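Long-range contacts in putative fimbrium tip subunit Fim1C (Bacteroides ovatus, PDB 4EPS), which probably forms part of the tip of fimbriae, the filamentous cell-surface appendages that mediate adhesion and biofilm formation: residues N292-V297 with S418-P423; L339-G344 with T503-L508; L388-S393 with G428-S433; S466-S471 with M480-Y485. All coordinates share one frame; numbering follows the deposited sequence. Where two conformers were deposited one is given.

Overall arrangement
All four contacts lie in the C-terminal part of the chain. Contacts 1 and 2 reach the same six-stranded antiparallel sheet: contact 1 sets the end of helix 408-419 against strand 293-300 by apolar packing without a direct hydrogen bond, whereas contact 2, more buried, pairs strand 342-344, one of the two outermost, with strand 502-509. Contact 3, also buried, joins helix 389-403 to the loop 428-433, which is bonded to strand 502-509 through Tyr-430 N and Phe-507 O. Contacts 1 and 4 are partly buried; contact 4, a hairpin whose centre lies about 34 Å from that of the chain, combines backbone ladder bonds with aromatic and aliphatic packing and touches contact 2 through Trp-470.

Contact 1. Residues N292-V297 with S418-P423. With GOL (glycerol), chain B.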
loop_
_atom_site.group_PDB
_atom_site.type_symbol
_atom_site.label_atom_id
_atom_site.label_comp_id
_atom_site.label_asym_id
_atom_site.label_seq_id
_atom_site.Cartn_x
_atom_site.Cartn_y
_atom_site.Cartn_z
ATOM N N ASN A 292 18.670 17.868 4.301
ATOM C CA ASN A 292 19.126 16.646 3.648
ATOM C C ASN A 292 18.277 16.250 2.420
ATOM O O ASN A 292 18.480 15.152 1.903
ATOM C CB ASN A 292 19.203 15.476 4.637
ATOM C CG ASN A 292 20.249 15.698 5.712
ATOM O OD1 ASN A 292 19.955 15.685 6.902
ATOM N ND2 ASN A 292 21.469 16.007 5.310
ATOM N N CYS A 293 17.385 17.130 1.927
ATOM C CA CYS A 293 16.644 16.818 0.684
ATOM C C CYS A 293 17.629 17.043 -0.469
ATOM O O CYS A 293 18.279 18.104 -0.511
ATOM C CB CYS A 293 15.382 17.665 0.515
ATOM S SG CYS A 293 14.400 17.211 -0.950
ATOM N N ILE A 294 17.814 16.044 -1.336
ATOM C CA ILE A 294 18.822 16.185 -2.416
ATOM C C ILE A 294 18.180 16.218 -3.801
ATOM O O ILE A 294 18.854 16.563 -4.786
ATOM C CB ILE A 294 19.912 15.084 -2.334
ATOM C CG1 ILE A 294 19.316 13.676 -2.560
ATOM C CG2 ILE A 294 20.700 15.186 -0.979
ATOM C CD1 ILE A 294 20.369 12.545 -2.781
ATOM N N GLY A 295 16.907 15.846 -3.889
ATOM C CA GLY A 295 16.263 15.838 -5.205
ATOM C C GLY A 295 14.808 15.424 -5.164
ATOM O O GLY A 295 14.229 15.249 -4.082
ATOM N N ILE A 296 14.215 15.324 -6.354
ATOM C CA ILE A 296 12.817 14.920 -6.563
ATOM C C ILE A 296 12.800 13.686 -7.469
ATOM O O ILE A 296 13.468 13.664 -8.504
ATOM C CB ILE A 296 12.003 16.100 -7.227
ATOM C CG1 ILE A 296 12.058 17.426 -6.374
ATOM C CG2 ILE A 296 10.556 15.693 -7.536
ATOM C CD1 ILE A 296 11.614 17.360 -5.000
ATOM N N VAL A 297 11.967 12.719 -7.140
ATOM C CA VAL A 297 11.802 11.537 -8.006
ATOM C C VAL A 297 11.195 12.029 -9.310
ATOM O O VAL A 297 10.118 12.652 -9.290
ATOM C CB VAL A 297 10.907 10.475 -7.316
ATOM C CG1 VAL A 297 10.588 9.311 -8.275
ATOM C CG2 VAL A 297 11.583 9.950 -6.036
ATOM N N SER A 418 28.972 17.617 -3.662
ATOM C CA SER A 418 29.429 18.272 -2.426
ATOM C C SER A 418 28.261 18.861 -1.647
ATOM O O SER A 418 28.178 18.658 -0.434
ATOM C CB SER A 418 30.444 19.369 -2.743
ATOM O OG SER A 418 31.655 18.796 -3.210
ATOM N N SER A 419 27.361 19.578 -2.328
ATOM C CA SER A 419 26.203 20.212 -1.684
ATOM C C SER A 419 25.055 19.248 -1.386
ATOM O O SER A 419 24.312 19.484 -0.436
ATOM C CB SER A 419 25.672 21.348 -2.549
ATOM O OG SER A 419 26.640 22.367 -2.722
ATOM N N PHE A 420 24.856 18.222 -2.237
ATOM C CA PHE A 420 23.733 17.271 -2.121
ATOM C C PHE A 420 24.264 15.854 -2.307
ATOM O O PHE A 420 24.062 15.250 -3.369
ATOM C CB PHE A 420 22.654 17.608 -3.164
ATOM C CG PHE A 420 22.183 19.035 -3.114
ATOM C CD1 PHE A 420 21.172 19.422 -2.241
ATOM C CD2 PHE A 420 22.728 19.997 -3.966
ATOM C CE1 PHE A 420 20.716 20.749 -2.207
ATOM C CE2 PHE A 420 22.273 21.331 -3.933
ATOM C CZ PHE A 420 21.263 21.695 -3.057
ATOM N N PRO A 421 24.973 15.320 -1.292
ATOM C CA PRO A 421 25.598 14.006 -1.457
ATOM C C PRO A 421 24.590 12.910 -1.726
ATOM O O PRO A 421 23.596 12.742 -1.002
ATOM C CB PRO A 421 26.363 13.781 -0.131
ATOM C CG PRO A 421 25.791 14.750 0.822
ATOM C CD PRO A 421 25.307 15.917 0.027
ATOM N N SER A 422 24.869 12.159 -2.783
ATOM C CA SER A 422 24.041 11.039 -3.199
ATOM C C SER A 422 24.236 9.842 -2.233
ATOM O O SER A 422 25.362 9.588 -1.773
ATOM C CB SER A 422 24.380 10.633 -4.634
ATOM O OG SER A 422 25.731 10.217 -4.742
ATOM N N PRO A 423 23.168 9.072 -1.953
ATOM C CA PRO A 423 23.322 7.889 -1.072
ATOM C C PRO A 423 24.229 6.841 -1.726
ATOM O O PRO A 423 24.259 6.730 -2.951
ATOM C CB PRO A 423 21.882 7.346 -0.951
ATOM C CG PRO A 423 20.984 8.483 -1.353
ATOM C CD PRO A 423 21.767 9.250 -2.389
HETATM C C1 GOL B . 20.952 19.090 1.417
HETATM O O1 GOL B . 22.171 18.341 1.395
HETATM C C2 GOL B . 21.124 20.415 2.130
HETATM O O2 GOL B . 20.532 21.461 1.356
HETATM C C3 GOL B . 20.513 20.437 3.513
HETATM O O3 GOL B . 21.099 19.457 4.358
#
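Ile-294 provides the apolar core, and its two branches do different work. CG2 lies 3.8 Å from CB of Phe-420, the two side chains sliding past each other in opposite directions. CD1 reaches toward CD of Pro-423 at 3.6 Å, and it also rests 3.7 Å from the carbonyl O of Pro-421. This division follows from chi1 of 64°, which tucks CG1 between the backbone N and the carbonyl carbon and turns CG2 to the opposite side from that carbon. A branched aliphatic residue suits the place because it can serve the aromatic residue and the proline together.

The residue sits on strand 293-300 at a classic beta bulge, in which Ile-294 and Gly-295 both face Tyr-274 of the neighbouring strand. Against it comes the chain leaving helix 408-419, with Phe-420 the first residue to abandon helical backbone angles. Trp-429 binds the carbonyl O of Phe-420, and Tyr-340 packs against its ring.

No hydrogen bond joins the two segments directly. The carbonyl O of Cys-293 stands at the edge of the Phe-420 ring, 3.6 Å from CD1. A glycerol, probably from the crystallisation liquor, bridges the backbones: Asn-292 N donates to its O3 at 2.9 Å, with an angle of 154° at the hydrogen, while its O1 donates to Ser-419 O at 3.0 Å. Ser-422 OG turns instead to Glu-417.

Contact 2. Residues L339-G344 with T503-L508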
loop_
_atom_site.group_PDB
_atom_site.type_symbol
_atom_site.label_atom_id
_atom_site.label_comp_id
_atom_site.label_asym_id
_atom_site.label_seq_id
_atom_site.Cartn_x
_atom_site.Cartn_y
_atom_site.Cartn_z
ATOM N N LEU A 339 18.128 18.914 -6.784
ATOM C CA LEU A 339 17.701 20.289 -6.464
ATOM C C LEU A 339 18.762 21.254 -7.014
ATOM O O LEU A 339 18.500 22.442 -7.231
ATOM C CB LEU A 339 17.597 20.499 -4.940
ATOM C CG LEU A 339 16.599 19.608 -4.189
ATOM C CD1 LEU A 339 16.416 20.097 -2.742
ATOM C CD2 LEU A 339 15.250 19.570 -4.889
ATOM N N TYR A 340 19.989 20.746 -7.135
ATOM C CA TYR A 340 21.122 21.512 -7.666
ATOM C C TYR A 340 20.858 21.985 -9.077
ATOM O O TYR A 340 20.388 21.209 -9.922
ATOM C CB TYR A 340 22.394 20.640 -7.666
ATOM C CG TYR A 340 23.625 21.311 -8.265
ATOM C CD1 TYR A 340 23.861 21.286 -9.644
ATOM C CD2 TYR A 340 24.530 22.002 -7.464
ATOM C CE1 TYR A 340 24.960 21.940 -10.206
ATOM C CE2 TYR A 340 25.659 22.622 -8.011
ATOM C CZ TYR A 340 25.863 22.592 -9.383
ATOM O OH TYR A 340 26.959 23.201 -9.935
ATOM N N THR A 341 21.195 23.247 -9.357
ATOM C CA THR A 341 21.151 23.761 -10.736
ATOM C C THR A 341 22.089 24.966 -10.853
ATOM O O THR A 341 22.092 25.852 -9.993
ATOM C CB THR A 341 19.741 24.059 -11.278
ATOM O OG1 THR A 341 19.854 24.405 -12.668
ATOM C CG2 THR A 341 19.001 25.182 -10.511
ATOM N N GLU A 342 22.885 24.977 -11.916
ATOM C CA GLU A 342 23.796 26.081 -12.242
ATOM C C GLU A 342 23.906 26.155 -13.731
ATOM O O GLU A 342 23.558 25.186 -14.404
ATOM C CB GLU A 342 25.209 25.878 -11.631
ATOM C CG GLU A 342 25.329 25.913 -10.111
ATOM C CD GLU A 342 24.854 27.141 -9.354
ATOM O OE1 GLU A 342 24.911 28.260 -9.914
ATOM O OE2 GLU A 342 24.435 26.978 -8.185
ATOM N N THR A 343 24.397 27.292 -14.259
ATOM C CA THR A 343 24.673 27.449 -15.689
ATOM C C THR A 343 26.177 27.403 -15.864
ATOM O O THR A 343 26.925 27.846 -14.983
ATOM C CB THR A 343 24.094 28.750 -16.247
ATOM O OG1 THR A 343 24.678 29.834 -15.519
ATOM C CG2 THR A 343 22.582 28.797 -16.185
ATOM N N GLY A 344 26.631 26.865 -16.985
ATOM C CA GLY A 344 28.066 26.808 -17.249
ATOM C C GLY A 344 28.383 26.156 -18.571
ATOM O O GLY A 344 27.468 25.737 -19.295
ATOM N N THR A 503 22.120 25.249 -18.957
ATOM C CA THR A 503 21.736 24.884 -17.589
ATOM C C THR A 503 21.983 23.431 -17.297
ATOM O O THR A 503 21.646 22.551 -18.102
ATOM C CB THR A 503 20.254 25.231 -17.351
ATOM O OG1 THR A 503 20.096 26.622 -17.597
ATOM C CG2 THR A 503 19.800 24.935 -15.916
ATOM N N TYR A 504 22.519 23.186 -16.108
ATOM C CA TYR A 504 22.701 21.842 -15.581
ATOM C C TYR A 504 21.599 21.434 -14.613
ATOM O O TYR A 504 21.255 22.186 -13.701
ATOM C CB TYR A 504 24.017 21.764 -14.787
ATOM C CG TYR A 504 25.255 21.662 -15.640
ATOM C CD1 TYR A 504 25.701 20.430 -16.106
ATOM C CD2 TYR A 504 26.032 22.789 -15.915
ATOM C CE1 TYR A 504 26.868 20.320 -16.856
ATOM C CE2 TYR A 504 27.195 22.692 -16.675
ATOM C CZ TYR A 504 27.618 21.453 -17.127
ATOM O OH TYR A 504 28.759 21.335 -17.865
ATOM N N ARG A 505 21.132 20.206 -14.762
ATOM C CA ARG A 505 20.348 19.443 -13.780
ATOM C C ARG A 505 20.999 18.062 -13.751
ATOM O O ARG A 505 21.349 17.550 -14.814
ATOM C CB ARG A 505 18.856 19.349 -14.147
ATOM C CG ARG A 505 18.053 20.612 -13.856
ATOM C CD ARG A 505 17.679 20.705 -12.375
ATOM N NE ARG A 505 17.009 21.978 -12.111
ATOM C CZ ARG A 505 16.445 22.308 -10.958
ATOM N NH1 ARG A 505 16.465 21.460 -9.930
ATOM N NH2 ARG A 505 15.898 23.503 -10.803
ATOM N N PHE A 506 21.262 17.513 -12.579
ATOM C CA PHE A 506 21.855 16.184 -12.494
ATOM C C PHE A 506 20.786 15.180 -12.150
ATOM O O PHE A 506 19.769 15.516 -11.537
ATOM C CB PHE A 506 22.995 16.151 -11.451
ATOM C CG PHE A 506 24.217 16.860 -11.989
ATOM C CD1 PHE A 506 24.364 18.242 -11.845
ATOM C CD2 PHE A 506 25.209 16.153 -12.664
ATOM C CE1 PHE A 506 25.476 18.907 -12.393
ATOM C CE2 PHE A 506 26.325 16.819 -13.200
ATOM C CZ PHE A 506 26.430 18.194 -13.094
ATOM N N PHE A 507 21.023 13.947 -12.557
ATOM C CA PHE A 507 20.175 12.808 -12.262
ATOM C C PHE A 507 20.946 11.739 -11.485
ATOM O O PHE A 507 22.162 11.648 -11.617
ATOM C CB PHE A 507 19.723 12.149 -13.569
ATOM C CG PHE A 507 18.466 12.675 -14.226
ATOM C CD1 PHE A 507 18.230 14.047 -14.314
ATOM C CD2 PHE A 507 17.600 11.807 -14.886
ATOM C CE1 PHE A 507 17.113 14.544 -15.008
ATOM C CE2 PHE A 507 16.476 12.295 -15.573
ATOM C CZ PHE A 507 16.255 13.659 -15.647
ATOM N N LEU A 508 20.220 10.868 -10.788
ATOM C CA LEU A 508 20.795 9.657 -10.196
ATOM C C LEU A 508 19.770 8.553 -10.364
ATOM O O LEU A 508 18.582 8.848 -10.508
ATOM C CB LEU A 508 21.259 9.847 -8.729
ATOM C CG LEU A 508 20.248 10.160 -7.606
ATOM C CD1 LEU A 508 19.332 8.945 -7.284
ATOM C CD2 LEU A 508 21.018 10.541 -6.333
HETATM O O HOH W 1 15.939 23.227 -7.677
HETATM O O HOH W 2 17.180 24.457 -13.489
#
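Thr-341 and Glu-342 take hold of Tyr-504 through two hydrogen bonds where strand 342-344, at the margin of an antiparallel sheet, meets strand 502-509. Tyr-504 N donates to Glu-342 O at 2.8 Å, almost straight at 170°. The hydroxyl Thr-341 OG1 donates to Tyr-504 O, also at 2.8 Å, arriving 27° off the carbonyl plane. The first torsion of Thr-341 turns OG1 away from its own backbone N and over to that oxygen. Nearby, Thr-343 and Thr-503 form a non-hydrogen-bonded pair, in which CG2 of Thr-343 packs against OG1 of Thr-503.

Around this core, Arg-505 bends at its second torsion and lays one face of its guanidinium against Thr-341, whose CB is 3.5 Å from NE. The flat cation can thus cover an aliphatic carbon while its N-H groups still bond. On the other side of the backbone, Tyr-340 and Phe-506 run alongside each other; Tyr-340 CE1 is 3.8 Å from Phe-506 CE1, with the ring planes at 62°.

Further out, Ser-338 O binds Arg-505 NH1, Lys-345 O takes the Tyr-504 hydroxyl, and Tyr-412 of helix 408-419 stacks on the Tyr-504 ring. Two waters complete the setting of the arginine. One accepts from NH1 and donates to Leu-339 O; the other accepts from Arg-505 NE at 2.8 Å, in the guanidinium plane, and donates to Thr-341 OG1.

Contact 3. Residues L388-S393 with G428-S433; sequences LGYNNS and GWYVPS. With GOL (glycerol), chain L.
Tyr-430 and Ser-433 both hold chi1 near +60° (58° and 56°), which folds each side chain back over its own backbone and brings the ring and the hydroxyl against Gly-389 and Leu-388. Two helix starts meet here. Ser-433 is the N-cap of the short helix 434-438, its side chain capping a backbone N of that helix, and Leu-388 occupies the N-cap position of helix 389-403. Leu-388 N donates to Ser-433 OG at 3.1 Å in a nearly straight bond, while Glu-436 binds both Ser-433 OG and Gly-389 N.

Glycine suits position 389 because a CB there would collide with Tyr-430 CE1. The ring therefore lies close against the first helical turn, CD1 3.4 Å from Gly-389 C, with Tyr-390 N over one of its faces. The Tyr-390 side chain crosses that of Tyr-430 at about a right angle, presenting its own ring edge to CD2. Glu-436 also receives the Tyr-430 hydroxyl.

Beside the ring, Ser-393 CB packs on Tyr-430 CB at 3.7 Å. A water donates to Gly-389 O and Val-431 O, tying helix to loop, and glycerol O2 accepts from Val-431 N at 3.0 Å.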
loop_
_atom_site.group_PDB
_atom_site.type_symbol
_atom_site.label_atom_id
_atom_site.label_comp_id
_atom_site.label_asym_id
_atom_site.label_seq_id
_atom_site.Cartn_x
_atom_site.Cartn_y
_atom_site.Cartn_z
ATOM N N LEU A 388 20.256 6.892 -21.282
ATOM C CA LEU A 388 21.643 6.382 -21.284
ATOM C C LEU A 388 22.617 7.249 -20.518
ATOM O O LEU A 388 23.824 7.093 -20.695
ATOM C CB LEU A 388 22.134 6.264 -22.762
ATOM C CG LEU A 388 21.471 5.131 -23.577
ATOM C CD1 LEU A 388 21.721 5.312 -25.059
ATOM C CD2 LEU A 388 21.957 3.752 -23.094
ATOM N N GLY A 389 22.118 8.160 -19.677
ATOM C CA GLY A 389 22.990 9.066 -18.933
ATOM C C GLY A 389 24.021 8.360 -18.067
ATOM O O GLY A 389 25.181 8.775 -18.037
ATOM N N TYR A 390 23.625 7.282 -17.376
ATOM C CA TYR A 390 24.599 6.583 -16.522
ATOM C C TYR A 390 25.731 6.005 -17.400
ATOM O O TYR A 390 26.923 6.244 -17.126
ATOM C CB TYR A 390 23.963 5.500 -15.634
ATOM C CG TYR A 390 25.048 4.904 -14.762
ATOM C CD1 TYR A 390 25.543 5.601 -13.663
ATOM C CD2 TYR A 390 25.713 3.739 -15.148
ATOM C CE1 TYR A 390 26.610 5.105 -12.907
ATOM C CE2 TYR A 390 26.793 3.243 -14.410
ATOM C CZ TYR A 390 27.242 3.934 -13.298
ATOM O OH TYR A 390 28.322 3.470 -12.589
ATOM N N ASN A 391 25.359 5.299 -18.479
ATOM C CA ASN A 391 26.311 4.801 -19.470
ATOM C C ASN A 391 27.252 5.920 -19.892
ATOM O O ASN A 391 28.475 5.731 -19.922
ATOM C CB ASN A 391 25.547 4.272 -20.711
ATOM C CG ASN A 391 26.458 3.973 -21.869
ATOM O OD1 ASN A 391 27.001 2.875 -21.972
ATOM N ND2 ASN A 391 26.669 4.949 -22.749
ATOM N N ASN A 392 26.676 7.084 -20.284
ATOM C CA ASN A 392 27.466 8.212 -20.782
ATOM C C ASN A 392 28.491 8.698 -19.752
ATOM O O ASN A 392 29.602 9.068 -20.152
ATOM C CB ASN A 392 26.553 9.375 -21.239
ATOM C CG ASN A 392 25.648 8.965 -22.387
ATOM O OD1 ASN A 392 25.832 7.897 -23.006
ATOM N ND2 ASN A 392 24.582 9.744 -22.629
ATOM N N SER A 393 28.118 8.710 -18.449
ATOM C CA SER A 393 29.031 9.112 -17.370
ATOM C C SER A 393 30.225 8.151 -17.300
ATOM O O SER A 393 31.367 8.595 -17.176
ATOM C CB SER A 393 28.300 9.136 -16.031
ATOM O OG SER A 393 29.102 9.771 -15.051
ATOM N N GLY A 428 24.977 7.570 -8.020
ATOM C CA GLY A 428 25.686 8.827 -7.886
ATOM C C GLY A 428 25.139 9.745 -8.986
ATOM O O GLY A 428 24.402 9.294 -9.877
ATOM N N TRP A 429 25.463 11.025 -8.924
ATOM C CA TRP A 429 24.960 12.029 -9.870
ATOM C C TRP A 429 25.635 11.943 -11.260
ATOM O O TRP A 429 26.862 11.783 -11.359
ATOM C CB TRP A 429 25.177 13.452 -9.312
ATOM C CG TRP A 429 24.416 13.767 -8.046
ATOM C CD1 TRP A 429 24.952 14.104 -6.828
ATOM C CD2 TRP A 429 22.987 13.831 -7.887
ATOM N NE1 TRP A 429 23.947 14.373 -5.930
ATOM C CE2 TRP A 429 22.730 14.206 -6.547
ATOM C CE3 TRP A 429 21.894 13.622 -8.754
ATOM C CZ2 TRP A 429 21.433 14.375 -6.053
ATOM C CZ3 TRP A 429 20.606 13.770 -8.259
ATOM C CH2 TRP A 429 20.381 14.152 -6.927
ATOM N N TYR A 430 24.845 12.139 -12.319
ATOM C CA TYR A 430 25.383 12.196 -13.686
ATOM C C TYR A 430 24.567 13.199 -14.520
ATOM O O TYR A 430 23.422 13.490 -14.187
ATOM C CB TYR A 430 25.416 10.808 -14.367
ATOM C CG TYR A 430 24.065 10.127 -14.455
ATOM C CD1 TYR A 430 23.183 10.403 -15.509
ATOM C CD2 TYR A 430 23.629 9.273 -13.445
ATOM C CE1 TYR A 430 21.911 9.831 -15.554
ATOM C CE2 TYR A 430 22.372 8.676 -13.497
ATOM C CZ TYR A 430 21.516 8.963 -14.549
ATOM O OH TYR A 430 20.295 8.356 -14.594
ATOM N N VAL A 431 25.143 13.683 -15.626
ATOM C CA VAL A 431 24.420 14.579 -16.555
ATOM C C VAL A 431 23.459 13.684 -17.340
ATOM O O VAL A 431 23.904 12.731 -17.988
ATOM C CB VAL A 431 25.358 15.392 -17.485
ATOM C CG1 VAL A 431 24.554 16.209 -18.500
ATOM C CG2 VAL A 431 26.293 16.315 -16.677
ATOM N N PRO A 432 22.138 13.943 -17.291
ATOM C CA PRO A 432 21.205 13.051 -17.995
ATOM C C PRO A 432 21.446 13.023 -19.491
ATOM O O PRO A 432 21.883 14.021 -20.057
ATOM C CB PRO A 432 19.816 13.666 -17.682
ATOM C CG PRO A 432 20.120 15.128 -17.353
ATOM C CD PRO A 432 21.423 15.036 -16.594
ATOM N N SER A 433 21.151 11.882 -20.134
ATOM C CA SER A 433 21.156 11.808 -21.602
ATOM C C SER A 433 20.027 12.708 -22.091
ATOM O O SER A 433 19.106 13.023 -21.310
ATOM C CB SER A 433 20.909 10.371 -22.072
ATOM O OG SER A 433 19.689 9.896 -21.508
HETATM C C1 GOL L . 29.667 14.673 -16.172
HETATM O O1 GOL L . 30.418 14.402 -15.003
HETATM C C2 GOL L . 29.091 13.393 -16.734
HETATM O O2 GOL L . 27.988 12.946 -15.922
HETATM C C3 GOL L . 28.633 13.646 -18.152
HETATM O O3 GOL L . 28.625 12.438 -18.901
HETATM O O HOH W 3 26.226 11.335 -17.962
#

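Contact 4. Residues S466-S471 with M480-Y485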
loop_
_atom_site.group_PDB
_atom_site.type_symbol
_atom_site.label_atom_id
_atom_site.label_comp_id
_atom_site.label_asym_id
_atom_site.label_seq_id
_atom_site.Cartn_x
_atom_site.Cartn_y
_atom_site.Cartn_z
ATOM N N SER A 466 11.638 27.771 -20.032
ATOM C CA SER A 466 12.189 28.501 -21.185
ATOM C C SER A 466 13.720 28.362 -21.272
ATOM O O SER A 466 14.330 28.882 -22.209
ATOM C CB SER A 466 11.806 29.981 -21.105
ATOM O OG SER A 466 12.364 30.594 -19.955
ATOM N N ALA A 467 14.352 27.674 -20.299
ATOM C CA ALA A 467 15.807 27.500 -20.308
ATOM C C ALA A 467 16.237 26.361 -21.265
ATOM O O ALA A 467 15.405 25.597 -21.760
ATOM C CB ALA A 467 16.309 27.210 -18.900
ATOM N N THR A 468 17.548 26.271 -21.513
ATOM C CA THR A 468 18.153 25.262 -22.380
ATOM C C THR A 468 19.026 24.412 -21.492
ATOM O O THR A 468 19.818 24.957 -20.736
ATOM C CB THR A 468 18.913 25.923 -23.534
ATOM O OG1 THR A 468 17.964 26.673 -24.312
ATOM C CG2 THR A 468 19.583 24.877 -24.445
ATOM N N TYR A 469 18.899 23.081 -21.591
ATOM C CA TYR A 469 19.585 22.186 -20.665
ATOM C C TYR A 469 20.636 21.309 -21.325
ATOM O O TYR A 469 20.373 20.715 -22.371
ATOM C CB TYR A 469 18.537 21.286 -19.949
ATOM C CG TYR A 469 17.589 22.095 -19.095
ATOM C CD1 TYR A 469 16.476 22.723 -19.653
ATOM C CD2 TYR A 469 17.861 22.325 -17.743
ATOM C CE1 TYR A 469 15.629 23.529 -18.876
ATOM C CE2 TYR A 469 17.025 23.127 -16.962
ATOM C CZ TYR A 469 15.913 23.731 -17.535
ATOM O OH TYR A 469 15.088 24.531 -16.764
ATOM N N TRP A 470 21.811 21.203 -20.701
ATOM C CA TRP A 470 22.840 20.293 -21.204
ATOM C C TRP A 470 22.416 18.839 -21.105
ATOM O O TRP A 470 21.838 18.451 -20.092
ATOM C CB TRP A 470 24.105 20.373 -20.324
ATOM C CG TRP A 470 24.932 21.606 -20.480
ATOM C CD1 TRP A 470 25.195 22.531 -19.513
ATOM C CD2 TRP A 470 25.725 21.973 -21.623
ATOM N NE1 TRP A 470 26.094 23.460 -19.975
ATOM C CE2 TRP A 470 26.424 23.158 -21.277
ATOM C CE3 TRP A 470 25.879 21.443 -22.921
ATOM C CZ2 TRP A 470 27.280 23.814 -22.174
ATOM C CZ3 TRP A 470 26.741 22.088 -23.812
ATOM C CH2 TRP A 470 27.431 23.258 -23.436
ATOM N N SER A 471 22.787 18.021 -22.094
ATOM C CA SER A 471 22.662 16.577 -21.939
ATOM C C SER A 471 24.075 15.995 -22.048
ATOM O O SER A 471 25.015 16.707 -22.446
ATOM C CB SER A 471 21.734 15.955 -22.980
ATOM O OG SER A 471 22.428 15.780 -24.208
HETATM N N MSE A 480 27.127 19.214 -28.093
HETATM C CA MSE A 480 26.313 18.272 -27.342
HETATM C C MSE A 480 24.872 18.449 -27.799
HETATM O O MSE A 480 24.523 19.483 -28.359
HETATM C CB MSE A 480 26.374 18.558 -25.801
HETATM C CG MSE A 480 27.777 18.541 -25.195
HETATM SE SE MSE A 480 28.655 16.851 -25.474
HETATM C CE MSE A 480 27.639 15.738 -24.313
ATOM N N TYR A 481 24.017 17.480 -27.509
ATOM C CA TYR A 481 22.576 17.670 -27.637
ATOM C C TYR A 481 22.130 18.519 -26.435
ATOM O O TYR A 481 22.614 18.306 -25.302
ATOM C CB TYR A 481 21.835 16.320 -27.619
ATOM C CG TYR A 481 21.839 15.628 -28.962
ATOM C CD1 TYR A 481 22.983 14.999 -29.443
ATOM C CD2 TYR A 481 20.690 15.584 -29.749
ATOM C CE1 TYR A 481 22.985 14.342 -30.674
ATOM C CE2 TYR A 481 20.667 14.888 -30.961
ATOM C CZ TYR A 481 21.828 14.300 -31.433
ATOM O OH TYR A 481 21.828 13.653 -32.640
ATOM N N ILE A 482 21.234 19.478 -26.673
ATOM C CA ILE A 482 20.681 20.346 -25.623
ATOM C C ILE A 482 19.168 20.223 -25.693
ATOM O O ILE A 482 18.606 20.062 -26.787
ATOM C CB ILE A 482 21.178 21.820 -25.776
ATOM C CG1 ILE A 482 21.115 22.290 -27.286
ATOM C CG2 ILE A 482 22.596 21.960 -25.147
ATOM C CD1 ILE A 482 21.269 23.881 -27.548
ATOM N N VAL A 483 18.517 20.298 -24.541
ATOM C CA VAL A 483 17.087 20.084 -24.475
ATOM C C VAL A 483 16.366 21.379 -24.117
ATOM O O VAL A 483 16.781 22.118 -23.221
ATOM C CB VAL A 483 16.744 18.923 -23.480
ATOM C CG1 VAL A 483 15.233 18.771 -23.277
ATOM C CG2 VAL A 483 17.335 17.601 -23.991
ATOM N N THR A 484 15.269 21.613 -24.827
ATOM C CA THR A 484 14.365 22.735 -24.596
ATOM C C THR A 484 12.983 22.172 -24.412
ATOM O O THR A 484 12.732 21.012 -24.751
ATOM C CB THR A 484 14.428 23.740 -25.760
ATOM O OG1 THR A 484 14.174 23.048 -26.992
ATOM C CG2 THR A 484 15.762 24.498 -25.792
ATOM N N TYR A 485 12.079 22.985 -23.885
ATOM C CA TYR A 485 10.733 22.531 -23.592
ATOM C C TYR A 485 9.674 23.506 -24.041
ATOM O O TYR A 485 9.873 24.708 -23.966
ATOM C CB TYR A 485 10.577 22.391 -22.060
ATOM C CG TYR A 485 11.482 21.351 -21.443
ATOM C CD1 TYR A 485 11.154 19.994 -21.492
ATOM C CD2 TYR A 485 12.683 21.718 -20.828
ATOM C CE1 TYR A 485 12.012 19.020 -20.959
ATOM C CE2 TYR A 485 13.531 20.757 -20.265
ATOM C CZ TYR A 485 13.197 19.412 -20.348
ATOM O OH TYR A 485 14.051 18.481 -19.808
HETATM O O HOH W 4 13.090 25.552 -23.054
#
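Tyr-469 and Tyr-485 meet obliquely. Tyr-469 CD1 comes within 3.6 Å of Tyr-485 CE2, lying near the plane of the Tyr-485 ring, and the two planes meet at 66°. Their side chains cross at about a right angle, which puts CD1 and CE1 of Tyr-469 next to CE2 and CD2 of Tyr-485. The hydroxyls are held apart from this pair, that of Tyr-469 by Asp-464 O and that of Tyr-485 by Leu-437 O.

The surface carrying Trp-470 and Ile-482 is moulded differently. Ile-482 projects CG2 toward the indole, 4.0 Å from CE3, while its other branch ends at CD1, 3.7 Å from the methyl CG2 of Thr-468. One beta-branched residue thereby occupies the notch between an aromatic and a threonine. The selenomethionine Met-480 crosses the indole, with CG 3.9 Å from Trp-470 CZ3. Bends at chi2 and chi3 (-58° and -70°) curl its flexible chain so that CE returns to Ser-471 O.

These side chains project from an antiparallel beta hairpin of strands 469-474 and 479-485. Tyr-469 and Val-483 are a hydrogen-bonded pair, joined by N-H to O bonds in both directions, and Trp-470 with Ile-482 is the adjacent non-hydrogen-bonded pair.

At the next position Ser-471 grips Tyr-481 O twice. Its N donates in the carbonyl plane through a longer, bent bond of 3.2 Å. The first torsion sets OG between the backbone N and the carbonyl carbon, from where it donates at 2.8 Å from above the Tyr-481 carbonyl plane. Trp-470 NE1 extends beyond the hairpin to Gly-344 O, and its ring meets that of Tyr-504.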